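Local coordinates for sperm autoantigenic protein 17 (Danio rerio, PDB 7MY4) that probably dimerizes and docks amphipathic helices of A-kinase anchoring proteins through a domain of the RIIa superfamily, at residues F45-L48 with L49-R52. Numbering follows the deposited sequence.
Sequences FTEL and LKAR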
loop_
_atom_site.group_PDB
_atom_site.type_symbol
_atom_site.label_atom_id
_atom_site.label_comp_id
_atom_site.label_asym_id
_atom_site.label_seq_id
_atom_site.Cartn_x
_atom_site.Cartn_y
_atom_site.Cartn_z
ATOM N N PHE A 45 -6.235 1.346 2.161
ATOM C CA PHE A 45 -4.836 1.751 2.012
ATOM C C PHE A 45 -4.115 1.724 3.348
ATOM O O PHE A 45 -2.945 1.339 3.409
ATOM C CB PHE A 45 -4.738 3.119 1.345
ATOM C CG PHE A 45 -5.034 3.046 -0.122
ATOM C CD1 PHE A 45 -4.141 2.425 -0.979
ATOM C CD2 PHE A 45 -6.221 3.505 -0.631
ATOM C CE1 PHE A 45 -4.427 2.305 -2.315
ATOM C CE2 PHE A 45 -6.505 3.382 -1.986
ATOM C CZ PHE A 45 -5.611 2.785 -2.813
ATOM N N THR A 46 -4.801 2.057 4.435
ATOM C CA THR A 46 -4.175 1.914 5.748
ATOM C C THR A 46 -3.736 0.479 5.985
ATOM O O THR A 46 -2.600 0.223 6.409
ATOM C CB THR A 46 -5.140 2.396 6.840
ATOM O OG1 THR A 46 -5.423 3.784 6.630
ATOM C CG2 THR A 46 -4.520 2.189 8.212
ATOM N N GLU A 47 -4.619 -0.481 5.704
ATOM C CA GLU A 47 -4.288 -1.879 5.952
ATOM C C GLU A 47 -3.244 -2.387 4.960
ATOM O O GLU A 47 -2.382 -3.197 5.324
ATOM C CB GLU A 47 -5.555 -2.736 5.907
ATOM C CG GLU A 47 -6.506 -2.483 7.075
ATOM C CD GLU A 47 -5.848 -2.702 8.436
ATOM O OE1 GLU A 47 -5.272 -3.794 8.649
ATOM O OE2 GLU A 47 -5.886 -1.777 9.276
ATOM N N LEU A 48 -3.297 -1.922 3.704
ATOM C CA LEU A 48 -2.284 -2.327 2.728
ATOM C C LEU A 48 -0.908 -1.829 3.149
ATOM O O LEU A 48 0.100 -2.545 3.028
ATOM C CB LEU A 48 -2.661 -1.780 1.349
ATOM C CG LEU A 48 -1.731 -2.176 0.207
ATOM C CD1 LEU A 48 -1.778 -3.649 -0.079
ATOM C CD2 LEU A 48 -2.099 -1.373 -1.035
ATOM N N LEU A 49 -0.855 -0.617 3.686
ATOM C CA LEU A 49 0.410 -0.069 4.160
ATOM C C LEU A 49 0.941 -0.840 5.364
ATOM O O LEU A 49 2.155 -1.047 5.490
ATOM C CB LEU A 49 0.209 1.390 4.510
ATOM C CG LEU A 49 0.078 2.320 3.295
ATOM C CD1 LEU A 49 -0.458 3.663 3.718
ATOM C CD2 LEU A 49 1.442 2.478 2.608
ATOM N N LYS A 50 0.059 -1.252 6.276
ATOM C CA LYS A 50 0.508 -2.071 7.406
ATOM C C LYS A 50 1.090 -3.389 6.917
ATOM O O LYS A 50 2.136 -3.844 7.409
ATOM C CB LYS A 50 -0.659 -2.319 8.352
ATOM C CG LYS A 50 -0.298 -3.092 9.614
ATOM C CD LYS A 50 -1.540 -3.405 10.471
ATOM C CE LYS A 50 -2.523 -2.242 10.611
ATOM N NZ LYS A 50 -3.782 -2.651 11.312
ATOM N N ALA A 51 0.455 -3.999 5.912
ATOM C CA ALA A 51 0.969 -5.245 5.365
ATOM C C ALA A 51 2.326 -5.032 4.715
ATOM O O ALA A 51 3.233 -5.865 4.850
ATOM C CB ALA A 51 -0.012 -5.832 4.355
ATOM N N ARG A 52 2.472 -3.934 3.979
ATOM C CA ARG A 52 3.762 -3.636 3.361
ATOM C C ARG A 52 4.833 -3.441 4.425
ATOM O O ARG A 52 5.947 -3.975 4.307
ATOM C CB ARG A 52 3.651 -2.403 2.479
ATOM C CG ARG A 52 4.908 -2.181 1.639
ATOM C CD ARG A 52 4.885 -0.854 0.898
ATOM N NE ARG A 52 4.987 0.310 1.777
ATOM C CZ ARG A 52 4.830 1.563 1.374
ATOM N NH1 ARG A 52 4.621 1.831 0.078
ATOM N NH2 ARG A 52 4.923 2.560 2.244
#
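E47 and K50 meet because both chains fold along their length: the glutamate sets CG beside its backbone N (chi1 -69°) and bends at chi2, while the lysine starts with CG anti to its own N, runs extended and turns only at chi3 (-43°). In one of the two conformers of E47 the result is an i to i+3 salt bridge on the second helix, 37-55, of an RIIa-type docking and dimerization domain, an example of how residues three apart on a helix can pair opposite charges. The two side chains run next to each other in the same direction, and K50 NZ approaches E47 OE2 at 3.1 Å on its syn lone pair; a weak second bond reaches E47 OE1 at 3.3 Å. Beneath this surface pair run the regular i to i+4 bonds of the helix, such as L49 N to F45 O at 2.9 Å. F45 and L48 both touch L21 of helix 18-32. R52 bends at chi3 and gives its NE to a salt bridge with D58, tying the helix to the segment that follows it. One face of that guanidinium receives L49 CD2, 3.5 Å above its plane and off-centre, near the edge of the group.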